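Local atomic coordinates of fatty acyl CoA synthetase FADD13 (FATTY-ACYL-CoA SYNTHETASE) (PDB entry 3R44), a protein that belongs to the ANL clan of AMP-binding enzymes, with a large N-terminal region and a smaller C-terminal domain. Residues L32-E37 and A47-L52; D212-P217 and I230-R235. All coordinates share one frame; numbering follows the deposited sequence.

Contact 1: L32-E37 and A47-L52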
loop_
_atom_site.group_PDB
_atom_site.type_symbol
_atom_site.label_atom_id
_atom_site.label_comp_id
_atom_site.label_asym_id
_atom_site.label_seq_id
_atom_site.Cartn_x
_atom_site.Cartn_y
_atom_site.Cartn_z
ATOM N N LEU A 32 -14.559 6.773 24.055
ATOM C CA LEU A 32 -13.882 5.613 23.566
ATOM C C LEU A 32 -12.456 5.946 23.182
ATOM O O LEU A 32 -12.209 6.973 22.547
ATOM C CB LEU A 32 -14.622 5.068 22.341
ATOM C CG LEU A 32 -13.946 3.938 21.581
ATOM C CD1 LEU A 32 -13.782 2.648 22.459
ATOM C CD2 LEU A 32 -14.795 3.638 20.353
ATOM N N GLN A 33 -11.481 5.139 23.614
ATOM C CA GLN A 33 -10.114 5.372 23.148
ATOM C C GLN A 33 -9.938 5.348 21.625
ATOM O O GLN A 33 -10.435 4.423 20.915
ATOM C CB GLN A 33 -9.125 4.433 23.794
ATOM C CG GLN A 33 -9.046 4.544 25.316
ATOM C CD GLN A 33 -7.861 3.751 25.806
ATOM O OE1 GLN A 33 -7.793 2.566 25.619
ATOM N NE2 GLN A 33 -6.877 4.440 26.315
ATOM N N ALA A 34 -9.305 6.396 21.105
ATOM C CA ALA A 34 -9.087 6.529 19.651
ATOM C C ALA A 34 -7.673 6.189 19.211
ATOM O O ALA A 34 -7.453 5.614 18.140
ATOM C CB ALA A 34 -9.457 7.971 19.181
ATOM N N TYR A 35 -6.716 6.557 20.051
ATOM C CA TYR A 35 -5.264 6.500 19.693
ATOM C C TYR A 35 -4.449 6.275 20.923
ATOM O O TYR A 35 -4.573 7.039 21.840
ATOM C CB TYR A 35 -4.860 7.788 18.975
ATOM C CG TYR A 35 -3.528 7.702 18.271
ATOM C CD1 TYR A 35 -3.475 7.445 16.904
ATOM C CD2 TYR A 35 -2.338 7.871 18.955
ATOM C CE1 TYR A 35 -2.298 7.324 16.256
ATOM C CE2 TYR A 35 -1.099 7.764 18.284
ATOM C CZ TYR A 35 -1.124 7.494 16.924
ATOM O OH TYR A 35 0.027 7.410 16.188
ATOM N N VAL A 36 -3.717 5.165 20.985
ATOM C CA VAL A 36 -2.923 4.781 22.120
ATOM C C VAL A 36 -1.514 4.485 21.561
ATOM O O VAL A 36 -1.356 3.581 20.735
ATOM C CB VAL A 36 -3.479 3.538 22.838
ATOM C CG1 VAL A 36 -2.564 3.175 24.002
ATOM C CG2 VAL A 36 -4.911 3.751 23.311
ATOM N N GLU A 37 -0.504 5.228 22.024
ATOM C CA GLU A 37 0.888 5.060 21.561
ATOM C C GLU A 37 1.755 4.977 22.826
ATOM O O GLU A 37 2.195 6.032 23.328
ATOM C CB GLU A 37 1.316 6.259 20.697
ATOM C CG GLU A 37 2.532 6.026 19.846
ATOM C CD GLU A 37 2.671 7.089 18.789
ATOM O OE1 GLU A 37 2.206 6.873 17.639
ATOM O OE2 GLU A 37 3.227 8.159 19.131
ATOM N N ALA A 47 -13.190 12.074 21.451
ATOM C CA ALA A 47 -13.429 13.523 21.672
ATOM C C ALA A 47 -12.097 14.309 21.646
ATOM O O ALA A 47 -12.010 15.392 21.037
ATOM C CB ALA A 47 -14.195 13.778 22.984
ATOM N N GLN A 48 -11.052 13.766 22.265
ATOM C CA GLN A 48 -9.728 14.450 22.219
ATOM C C GLN A 48 -9.115 14.458 20.830
ATOM O O GLN A 48 -8.526 15.468 20.404
ATOM C CB GLN A 48 -8.728 13.864 23.202
ATOM C CG GLN A 48 -9.232 13.933 24.627
ATOM C CD GLN A 48 -8.367 13.149 25.595
ATOM O OE1 GLN A 48 -8.081 11.944 25.410
ATOM N NE2 GLN A 48 -7.971 13.813 26.661
ATOM N N MET A 49 -9.288 13.361 20.103
ATOM C CA MET A 49 -8.729 13.308 18.795
ATOM C C MET A 49 -9.438 14.353 17.892
ATOM O O MET A 49 -8.780 15.031 17.087
ATOM C CB MET A 49 -8.892 11.921 18.195
ATOM C CG MET A 49 -8.121 11.819 16.900
ATOM S SD MET A 49 -7.660 10.121 16.606
ATOM C CE MET A 49 -9.022 9.664 15.587
ATOM N N ASN A 50 -10.774 14.416 17.972
ATOM C CA ASN A 50 -11.523 15.394 17.198
ATOM C C ASN A 50 -11.045 16.825 17.556
ATOM O O ASN A 50 -10.825 17.676 16.665
ATOM C CB ASN A 50 -13.048 15.279 17.368
ATOM C CG ASN A 50 -13.785 16.159 16.410
ATOM O OD1 ASN A 50 -13.651 16.000 15.180
ATOM N ND2 ASN A 50 -14.441 17.182 16.929
ATOM N N ALA A 51 -10.843 17.100 18.850
ATOM C CA ALA A 51 -10.356 18.415 19.284
ATOM C C ALA A 51 -8.963 18.717 18.746
ATOM O O ALA A 51 -8.695 19.797 18.280
ATOM C CB ALA A 51 -10.381 18.530 20.791
ATOM N N LEU A 52 -8.093 17.736 18.696
ATOM C CA LEU A 52 -6.774 17.986 18.138
ATOM C C LEU A 52 -6.853 18.188 16.611
ATOM O O LEU A 52 -6.093 18.977 16.059
ATOM C CB LEU A 52 -5.833 16.823 18.398
ATOM C CG LEU A 52 -4.404 16.954 17.919
ATOM C CD1 LEU A 52 -3.728 18.186 18.462
ATOM C CD2 LEU A 52 -3.589 15.727 18.427
#

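Contact 2: D212-P217 and I230-R235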
loop_
_atom_site.group_PDB
_atom_site.type_symbol
_atom_site.label_atom_id
_atom_site.label_comp_id
_atom_site.label_asym_id
_atom_site.label_seq_id
_atom_site.Cartn_x
_atom_site.Cartn_y
_atom_site.Cartn_z
ATOM N N ASP A 212 -13.083 -2.845 18.921
ATOM C CA ASP A 212 -11.854 -3.588 18.627
ATOM C C ASP A 212 -10.659 -2.607 18.818
ATOM O O ASP A 212 -10.772 -1.386 18.680
ATOM C CB ASP A 212 -11.808 -4.136 17.188
ATOM C CG ASP A 212 -12.461 -5.495 17.015
ATOM O OD1 ASP A 212 -12.711 -6.222 18.015
ATOM O OD2 ASP A 212 -12.731 -5.897 15.832
ATOM N N ARG A 213 -9.517 -3.191 19.153
ATOM C CA ARG A 213 -8.257 -2.490 19.286
ATOM C C ARG A 213 -7.307 -2.997 18.218
ATOM O O ARG A 213 -7.069 -4.215 18.094
ATOM C CB ARG A 213 -7.712 -2.707 20.694
ATOM C CG ARG A 213 -8.722 -2.365 21.697
ATOM C CD ARG A 213 -8.325 -2.492 23.133
ATOM N NE ARG A 213 -7.259 -1.622 23.631
ATOM C CZ ARG A 213 -7.445 -0.417 24.156
ATOM N NH1 ARG A 213 -8.646 0.109 24.148
ATOM N NH2 ARG A 213 -6.423 0.258 24.689
ATOM N N LEU A 214 -6.764 -2.077 17.427
ATOM C CA LEU A 214 -6.093 -2.442 16.191
ATOM C C LEU A 214 -4.670 -1.901 16.194
ATOM O O LEU A 214 -4.433 -0.676 16.290
ATOM C CB LEU A 214 -6.913 -1.942 14.972
ATOM C CG LEU A 214 -6.370 -2.410 13.613
ATOM C CD1 LEU A 214 -7.474 -2.364 12.552
ATOM C CD2 LEU A 214 -5.221 -1.490 13.181
ATOM N N LEU A 215 -3.708 -2.808 16.063
ATOM C CA LEU A 215 -2.289 -2.445 16.025
ATOM C C LEU A 215 -1.844 -2.039 14.632
ATOM O O LEU A 215 -2.016 -2.809 13.644
ATOM C CB LEU A 215 -1.444 -3.607 16.518
ATOM C CG LEU A 215 0.048 -3.383 16.391
ATOM C CD1 LEU A 215 0.503 -2.377 17.466
ATOM C CD2 LEU A 215 0.768 -4.765 16.494
ATOM N N LEU A 216 -1.330 -0.828 14.538
ATOM C CA LEU A 216 -0.758 -0.270 13.307
ATOM C C LEU A 216 0.742 -0.082 13.494
ATOM O O LEU A 216 1.180 0.859 14.163
ATOM C CB LEU A 216 -1.384 1.081 12.950
ATOM C CG LEU A 216 -0.948 1.606 11.579
ATOM C CD1 LEU A 216 -1.081 0.597 10.480
ATOM C CD2 LEU A 216 -1.722 2.882 11.265
ATOM N N PRO A 217 1.540 -0.981 12.897
ATOM C CA PRO A 217 2.972 -0.830 13.084
ATOM C C PRO A 217 3.655 -0.598 11.725
ATOM O O PRO A 217 4.877 -0.882 11.582
ATOM C CB PRO A 217 3.362 -2.195 13.633
ATOM C CG PRO A 217 2.511 -3.123 12.758
ATOM C CD PRO A 217 1.229 -2.367 12.485
ATOM N N ILE A 230 -8.802 5.666 8.946
ATOM C CA ILE A 230 -10.153 6.131 8.641
ATOM C C ILE A 230 -11.248 5.083 8.982
ATOM O O ILE A 230 -12.281 5.405 9.568
ATOM C CB ILE A 230 -10.297 6.570 7.130
ATOM C CG1 ILE A 230 -9.269 7.664 6.763
ATOM C CG2 ILE A 230 -11.745 7.015 6.831
ATOM C CD1 ILE A 230 -9.196 8.728 7.749
ATOM N N PHE A 231 -11.034 3.830 8.651
ATOM C CA PHE A 231 -12.052 2.844 8.988
ATOM C C PHE A 231 -12.113 2.570 10.461
ATOM O O PHE A 231 -13.165 2.229 10.950
ATOM C CB PHE A 231 -12.081 1.593 8.086
ATOM C CG PHE A 231 -11.129 0.472 8.468
ATOM C CD1 PHE A 231 -10.211 -0.009 7.515
ATOM C CD2 PHE A 231 -11.169 -0.122 9.716
ATOM C CE1 PHE A 231 -9.343 -1.106 7.827
ATOM C CE2 PHE A 231 -10.349 -1.218 10.036
ATOM C CZ PHE A 231 -9.427 -1.695 9.097
ATOM N N SER A 232 -11.034 2.862 11.163
ATOM C CA SER A 232 -11.044 2.791 12.617
ATOM C C SER A 232 -12.036 3.804 13.198
ATOM O O SER A 232 -12.823 3.484 14.112
ATOM C CB SER A 232 -9.645 2.975 13.200
ATOM O OG SER A 232 -8.856 1.817 12.944
ATOM N N ALA A 233 -11.985 5.053 12.745
ATOM C CA ALA A 233 -12.979 6.021 13.191
ATOM C C ALA A 233 -14.393 5.640 12.748
ATOM O O ALA A 233 -15.381 5.799 13.484
ATOM C CB ALA A 233 -12.613 7.434 12.709
ATOM N N MET A 234 -14.516 5.176 11.526
ATOM C CA MET A 234 -15.805 4.754 11.004
ATOM C C MET A 234 -16.472 3.694 11.873
ATOM O O MET A 234 -17.649 3.812 12.206
ATOM C CB MET A 234 -15.677 4.229 9.560
ATOM C CG MET A 234 -16.972 3.729 9.053
ATOM S SD MET A 234 -16.902 3.479 7.285
ATOM C CE MET A 234 -16.257 5.039 6.713
ATOM N N ARG A 235 -15.704 2.706 12.298
ATOM C CA ARG A 235 -16.261 1.578 13.054
ATOM C C ARG A 235 -16.153 1.769 14.584
ATOM O O ARG A 235 -16.819 1.049 15.330
ATOM C CB ARG A 235 -15.580 0.304 12.575
ATOM C CG ARG A 235 -15.837 -1.052 13.358
ATOM C CD ARG A 235 -17.228 -1.657 13.189
ATOM N NE ARG A 235 -18.191 -0.973 14.014
ATOM C CZ ARG A 235 -19.451 -1.361 14.215
ATOM N NH1 ARG A 235 -20.195 -0.640 15.025
ATOM N NH2 ARG A 235 -19.959 -2.464 13.638
#

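Contact 1: L32-E37 and A47-L52
M49 of helix 46-62 lays its thioether against the methyl of A34, a small worked example of how a flexible side chain helps pack a helix on a strand next to the sheet's outermost one. Both residues send their CB toward the opposite segment, and the CA atoms of A34 and M49, 6.8 Å apart, are the nearest CA pair across the segments. Three atoms of the methionine, CB, SD and CE, border the A34 methyl. M49 SD comes nearest, 3.8 Å from A34 CB. M49 CE follows at 4.0 Å from A34 CB. The chain leaves the helix with CG anti to the backbone N (chi1 -172°) and then bends at chi3 (94°), which swings the terminal methyl back beside the alanine instead of carrying it past. M49 SD also meets Y35 CB at 4.3 Å, while the phenol ring leads off from the helix; Y35 OH donates to E37 OE1 over 2.7 Å, arriving from above the carboxylate plane, and S241 is a further partner of both groups. That A34 and Y35 can both turn CB toward the helix fits the classic beta bulge here, in which both residues face M44 of the adjoining strand 42-45. L22 of helix 18-28 and C83 of helix 79-91 also touch M49. No hydrogen bond joins strand to helix, and the three touching residues are buried, so what holds this small contact is probably dispersion between a polarisable sulfur and apolar carbons.

Contact 2: D212-P217 and I230-R235
L214 and F231 are brought together by two different first torsions. L214 carries CG anti to the backbone N (chi1 -174°), extending the leucine from strand 213-216 toward the helix, whereas F231 holds CG between its backbone N and carbonyl carbon (chi1 85°), which turns the ring toward the strand although its CB does not point there. The two side chains cross at about a right angle. One leucine branch does the touching: L214 CD1 lies 4.0 Å from F231 CE2 and is equally 4.0 Å from F231 CZ, approaching the ring obliquely. The same methyl comes within 4.4 Å of S232 OG, a looser apposition in which the hydroxyl contributes no bond to the strand. Its hydrogen bond goes instead to the carbonyl oxygen of T228, one turn earlier in the helix, so a polar atom in this buried place is satisfied locally and can border a leucine. All of this illustrates the packing inside a beta-alpha-beta unit, where strand 213-216 leads through helix 223-235 into the parallel strand 238-241, to which L214 is bonded through its backbone. The same F231 ring also meets W202 of helix 192-205, their planes about 20° apart, and A199 touches F231 too, while helices 18-28 and 79-91 pack on I230.

The two contacts are buried examples of a helix set against one mixed sheet, and strand 238-241 lies between their strands. Contact 1 is the more peripheral, on a strand next to the outermost 42-45: its centre lies about 25 Å from the centre of the chain, that of contact 2 about 16 Å, though both are buried. Neither has a hydrogen bond between its segments, but the first relies on a bendable thioether and the second on a leucine branch against an aromatic ring. Polar chemistry joins them directly: Q33 OE1 and R213 NH2 stand 2.8 Å apart, a probable hydrogen bond, and E257 forms a salt bridge with the same arginine.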